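Local atomic coordinates of cobalamin biosynthesis precorrin-6Y methylase (CbiE) (Archaeoglobus fulgidus, PDB entry 2BB3), a protein that probably transfers a methyl group from S-adenosyl-L-methionine to a precorrin intermediate during adenosylcobalamin biosynthesis. Residues Y51-A56 against I94-P99; R180-E185 against E192-G197. All coordinates share one frame; numbering follows the deposited sequence.

Interaction 1: Y51-A56 against I94-P99; sequences YGSRRA and ISTGDP. With SAH (S-adenosyl-L-homocysteine), chain C.
With chi1 of Thr96 at 48°, its methyl CG2 lies beside its own backbone N and reaches the first turn of the helix that starts at Arg54, 3.8 Å from Ala56 CB. Ile94 reaches the same methyl by a different rotation: CG2, anti to the backbone N (chi1 -59°), comes within 3.9 Å of Ala56 CB. The small methyl of Ala56 thus points at the end of strand 91-95 and is touched by both branched side chains; Ile94 also touches Val27 of the adjacent strand 23-28. Ser53 is the N-cap of this helix, its OG accepting from Ala56 N at 3.1 Å in a nearly straight bond (168°). Replacing it with an alanine would probably leave the Ala56 N-H without its capping acceptor and let the first turn fray beside Thr96. The two segments run from the C-terminal ends of strands 49-52 and 91-95, neighbours in the parallel sheet of the tetrapyrrole methylase fold, into a helix and a ligand-binding loop; Ile94 N donates to Tyr51 O at 2.8 Å. Beyond this bond a water bridges the segments, accepting from Ser53 N and donating to Ile94 O. Past Thr96 the chain turns round the amino-acid end of S-adenosylhomocysteine. The ligand's ammonium N donates to Thr96 O at 2.7 Å and to Asp98 O at 2.8 Å, while Asp98 N donates to the carboxylate OXT, also at 2.8 Å. Gly97 has a positive phi here, and a side chain would run into the carboxylate carbon.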
# COMPACT_ATOMS: atom_id res chain seq x y z
N TYR A 51 20.67 3.32 8.45
CA TYR A 51 21.08 3.54 7.08
C TYR A 51 19.88 3.96 6.24
O TYR A 51 18.75 3.60 6.55
CB TYR A 51 21.69 2.28 6.45
CG TYR A 51 23.03 1.91 7.03
CD1 TYR A 51 23.13 1.08 8.13
CD2 TYR A 51 24.20 2.40 6.46
CE1 TYR A 51 24.35 0.73 8.65
CE2 TYR A 51 25.45 2.06 6.98
CZ TYR A 51 25.51 1.22 8.08
OH TYR A 51 26.72 0.89 8.62
N GLY A 52 20.15 4.71 5.18
CA GLY A 52 19.10 5.16 4.29
C GLY A 52 19.56 6.29 3.39
O GLY A 52 20.54 6.97 3.69
N SER A 53 18.85 6.49 2.28
CA SER A 53 19.15 7.57 1.36
C SER A 53 18.81 8.87 2.07
O SER A 53 18.07 8.86 3.06
CB SER A 53 18.26 7.47 0.13
OG SER A 53 16.95 7.91 0.48
N ARG A 54 19.34 10.01 1.63
CA ARG A 54 19.01 11.24 2.35
C ARG A 54 17.51 11.50 2.38
O ARG A 54 16.97 11.84 3.44
CB ARG A 54 19.75 12.48 1.80
CG ARG A 54 19.85 13.63 2.85
CD ARG A 54 20.53 14.92 2.34
NE ARG A 54 21.27 15.62 3.40
CZ ARG A 54 20.72 16.33 4.38
NH1 ARG A 54 19.40 16.47 4.47
NH2 ARG A 54 21.49 16.88 5.31
N ARG A 55 16.80 11.32 1.26
CA ARG A 55 15.35 11.53 1.32
C ARG A 55 14.69 10.67 2.38
O ARG A 55 13.87 11.15 3.16
CB ARG A 55 14.71 11.24 -0.04
CG ARG A 55 14.67 12.42 -1.00
CD ARG A 55 13.77 12.12 -2.22
NE ARG A 55 12.41 11.75 -1.82
CZ ARG A 55 11.56 12.57 -1.21
NH1 ARG A 55 11.91 13.82 -0.92
NH2 ARG A 55 10.35 12.15 -0.88
N ALA A 56 15.03 9.38 2.40
CA ALA A 56 14.43 8.49 3.38
C ALA A 56 14.76 8.96 4.81
O ALA A 56 13.89 8.96 5.67
CB ALA A 56 14.91 7.05 3.17
N ILE A 94 16.16 2.52 6.46
CA ILE A 94 14.95 3.24 6.15
C ILE A 94 14.86 3.35 4.64
O ILE A 94 15.82 3.76 3.98
CB ILE A 94 14.96 4.65 6.75
CG1 ILE A 94 15.12 4.56 8.27
CG2 ILE A 94 13.66 5.36 6.40
CD1 ILE A 94 15.05 5.93 8.96
N SER A 95 13.72 2.96 4.10
CA SER A 95 13.49 3.02 2.66
C SER A 95 12.47 4.12 2.45
O SER A 95 11.66 4.38 3.34
CB SER A 95 12.89 1.68 2.19
OG SER A 95 12.47 1.76 0.85
N THR A 96 12.51 4.80 1.31
CA THR A 96 11.51 5.83 1.06
C THR A 96 10.17 5.14 0.89
O THR A 96 10.11 3.99 0.43
CB THR A 96 11.75 6.63 -0.21
OG1 THR A 96 12.02 5.73 -1.29
CG2 THR A 96 12.90 7.61 -0.03
N GLY A 97 9.11 5.83 1.27
CA GLY A 97 7.77 5.28 1.18
C GLY A 97 7.61 3.94 1.87
O GLY A 97 7.88 3.79 3.06
N ASP A 98 7.18 2.95 1.09
CA ASP A 98 6.92 1.59 1.56
C ASP A 98 8.08 0.74 1.02
O ASP A 98 8.40 0.82 -0.17
CB ASP A 98 5.59 1.14 0.97
CG ASP A 98 5.06 -0.14 1.59
OD1 ASP A 98 5.62 -0.62 2.58
OD2 ASP A 98 4.06 -0.65 1.07
N PRO A 99 8.72 -0.07 1.89
CA PRO A 99 9.85 -0.94 1.52
C PRO A 99 9.57 -2.00 0.46
O PRO A 99 10.44 -2.36 -0.32
CB PRO A 99 10.26 -1.57 2.86
CG PRO A 99 9.67 -0.65 3.92
CD PRO A 99 8.37 -0.23 3.32
N SAH C . 9.47 2.80 -1.88
CA SAH C . 8.87 3.88 -2.57
CB SAH C . 9.20 3.83 -4.06
CG SAH C . 10.62 3.84 -4.61
SD SAH C . 10.88 3.45 -6.32
C SAH C . 7.43 3.89 -2.23
O SAH C . 6.94 4.88 -2.60
OXT SAH C . 6.88 2.96 -1.69
C5' SAH C . 10.94 5.19 -6.65
C4' SAH C . 9.81 5.71 -7.52
O4' SAH C . 8.64 5.94 -6.84
C3' SAH C . 10.10 6.92 -8.34
O3' SAH C . 10.79 6.67 -9.49
C2' SAH C . 8.72 7.41 -8.60
O2' SAH C . 8.18 6.86 -9.72
C1' SAH C . 7.94 6.94 -7.42
N9 SAH C . 7.82 8.00 -6.44
C8 SAH C . 8.42 8.02 -5.29
N7 SAH C . 8.08 9.05 -4.60
C5 SAH C . 7.25 9.72 -5.29
C6 SAH C . 6.58 10.87 -5.04
N6 SAH C . 6.72 11.55 -3.96
N1 SAH C . 5.75 11.32 -5.95
C2 SAH C . 5.59 10.66 -7.10
N3 SAH C . 6.24 9.54 -7.32
C4 SAH C . 7.07 9.07 -6.45
O HOH W 1 16.76 4.26 1.47

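Interaction 2: R180-E185 against E192-G197; sequences RVVLLE and ERIREG
Two donors of different strength meet the carbonyl oxygen Gly197 O: the N-H of Val181, at 2.7 Å and nearly straight (173°), and more weakly the CA-H of Arg180, whose CA is 3.4 Å from Gly197 O. Gly197 N returns a longer bond to Val181 O, at 3.2 Å. Reciprocal N-H to O=C pairs then follow at Leu183 with Arg195 and at Glu185 with Arg193, and the alternate residues Val182 with Glu196 and Leu184 with Ile194 form non-hydrogen-bonded pairs. On the Val182 and Leu184 face the apolar contact is aliphatic: Ile194 CG2 meets Val182 CG1, and Ile194 CD1 lies 4.0 Å from Leu184 CD2, the two side chains lying alongside each other and pointing the same way. This is the beta hairpin 180-185/193-198, with strand 193-198 at one margin of the mixed five-stranded sheet and strand 209-213 flanking 180-185 on its other side. The face bearing Val181, Leu183 and Glu185 is charged toward the turn. Glu185, extended beyond CG, sets its carboxylate between two arginines. Arg195, bent at chi2 and chi3, brings NH1 to Glu185 OE2 at 2.8 Å (139°); the oxygen lies in the guanidinium plane, yet the donor comes from above the carboxylate plane. Leu183 CD1 lies over one face of that guanidinium, 3.7 Å from Arg195 NH1, while NH2 donates to Glu203 O. The guanidinium of Arg193 stands almost perpendicular to the carboxylate (88°) and forms a salt bridge with Glu185 OE1 whose N-H bonds are weak, the modelled place of that oxygen being uncertain; Arg193 NH1 also forms a salt bridge with Glu205.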
# COMPACT_ATOMS: atom_id res chain seq x y z
N ARG A 180 -4.03 8.05 -23.28
CA ARG A 180 -4.18 9.12 -22.33
C ARG A 180 -3.45 8.70 -21.06
O ARG A 180 -3.60 7.57 -20.60
CB ARG A 180 -5.66 9.37 -22.02
CG ARG A 180 -5.88 10.38 -20.89
CD ARG A 180 -7.35 10.77 -20.70
NE ARG A 180 -7.82 11.68 -21.74
CZ ARG A 180 -8.99 12.32 -21.70
NH1 ARG A 180 -9.82 12.15 -20.68
NH2 ARG A 180 -9.33 13.13 -22.70
N VAL A 181 -2.65 9.58 -20.50
CA VAL A 181 -1.95 9.25 -19.27
C VAL A 181 -2.12 10.39 -18.28
O VAL A 181 -2.38 11.53 -18.68
CB VAL A 181 -0.43 9.01 -19.52
CG1 VAL A 181 -0.24 7.85 -20.50
CG2 VAL A 181 0.24 10.26 -20.04
N VAL A 182 -2.03 10.06 -17.00
CA VAL A 182 -2.12 11.05 -15.94
C VAL A 182 -0.77 10.93 -15.23
O VAL A 182 -0.36 9.84 -14.85
CB VAL A 182 -3.27 10.75 -14.94
CG1 VAL A 182 -3.27 11.77 -13.82
CG2 VAL A 182 -4.62 10.78 -15.66
N LEU A 183 -0.09 12.07 -15.08
CA LEU A 183 1.22 12.12 -14.45
C LEU A 183 1.06 12.72 -13.06
O LEU A 183 0.58 13.85 -12.92
CB LEU A 183 2.17 13.01 -15.26
CG LEU A 183 2.38 12.66 -16.74
CD1 LEU A 183 3.35 13.63 -17.42
CD2 LEU A 183 2.90 11.26 -16.86
N LEU A 184 1.45 11.96 -12.03
CA LEU A 184 1.38 12.48 -10.67
C LEU A 184 2.84 12.68 -10.27
O LEU A 184 3.58 11.73 -10.03
CB LEU A 184 0.62 11.51 -9.74
CG LEU A 184 -0.80 11.29 -10.29
CD1 LEU A 184 -0.83 9.96 -11.03
CD2 LEU A 184 -1.84 11.31 -9.19
N GLU A 185 3.25 13.94 -10.24
CA GLU A 185 4.62 14.33 -9.96
C GLU A 185 4.87 14.91 -8.59
O GLU A 185 4.11 15.76 -8.10
CB GLU A 185 5.07 15.36 -11.00
CG GLU A 185 4.86 14.90 -12.42
CD GLU A 185 5.13 15.99 -13.44
OE1 GLU A 185 4.50 17.07 -13.36
OE2 GLU A 185 5.98 15.77 -14.34
N GLU A 192 4.76 19.47 -6.24
CA GLU A 192 3.71 18.54 -6.63
C GLU A 192 2.85 19.04 -7.78
O GLU A 192 2.35 20.16 -7.75
CB GLU A 192 2.79 18.25 -5.43
CG GLU A 192 1.64 17.32 -5.78
CD GLU A 192 0.67 17.11 -4.63
OE1 GLU A 192 -0.50 17.50 -4.77
OE2 GLU A 192 1.08 16.57 -3.57
N ARG A 193 2.68 18.20 -8.79
CA ARG A 193 1.87 18.53 -9.96
C ARG A 193 1.12 17.32 -10.48
O ARG A 193 1.64 16.21 -10.45
CB ARG A 193 2.74 18.99 -11.14
CG ARG A 193 3.39 20.32 -11.04
CD ARG A 193 4.00 20.66 -12.41
NE ARG A 193 4.93 19.62 -12.86
CZ ARG A 193 6.17 19.46 -12.40
NH1 ARG A 193 6.92 18.47 -12.86
NH2 ARG A 193 6.67 20.31 -11.51
N ILE A 194 -0.09 17.54 -10.96
CA ILE A 194 -0.84 16.45 -11.57
C ILE A 194 -1.14 16.95 -12.99
O ILE A 194 -1.73 18.01 -13.15
CB ILE A 194 -2.15 16.12 -10.80
CG1 ILE A 194 -1.82 15.58 -9.40
CG2 ILE A 194 -2.95 15.08 -11.58
CD1 ILE A 194 -3.07 15.07 -8.65
N ARG A 195 -0.71 16.21 -14.00
CA ARG A 195 -0.93 16.64 -15.37
C ARG A 195 -1.64 15.57 -16.17
O ARG A 195 -1.59 14.39 -15.81
CB ARG A 195 0.42 16.97 -16.04
CG ARG A 195 1.27 17.99 -15.27
CD ARG A 195 2.77 17.71 -15.48
NE ARG A 195 3.11 17.90 -16.88
CZ ARG A 195 4.22 17.47 -17.46
NH1 ARG A 195 5.16 16.82 -16.78
NH2 ARG A 195 4.36 17.70 -18.76
N GLU A 196 -2.33 15.96 -17.24
CA GLU A 196 -3.03 14.98 -18.07
C GLU A 196 -2.74 15.27 -19.54
O GLU A 196 -2.57 16.42 -19.94
CB GLU A 196 -4.54 15.00 -17.82
CG GLU A 196 -5.20 13.66 -18.16
CD GLU A 196 -6.56 13.45 -17.52
OE1 GLU A 196 -7.55 13.39 -18.26
OE2 GLU A 196 -6.62 13.34 -16.28
N GLY A 197 -2.72 14.21 -20.34
CA GLY A 197 -2.35 14.33 -21.74
C GLY A 197 -2.12 12.99 -22.39
O GLY A 197 -2.42 11.94 -21.81

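Interaction 1 and interaction 2 do not touch: their centres are 24 Å apart and their nearest atoms about 10 Å. They lie in different sheets, the parallel one and the mixed one, and S-adenosylhomocysteine occupies the cleft between. Interaction 1 grips the amino-acid end directly, whereas other ligand hydrogen bonds run to Ala167, Leu187, Asp207 and Thr209, around the second sheet, and to Val101 and Ser125. Interaction 2 approaches through Leu184, whose side chain is about 6 Å from the ligand, and through Glu185, about 4 Å from the side chain of Thr209. The hairpin turn joins the two regions: Cys188 is disulfide-bonded to Cys32, and Arg55 touches Met189 and makes a cation-pi contact with Tyr208.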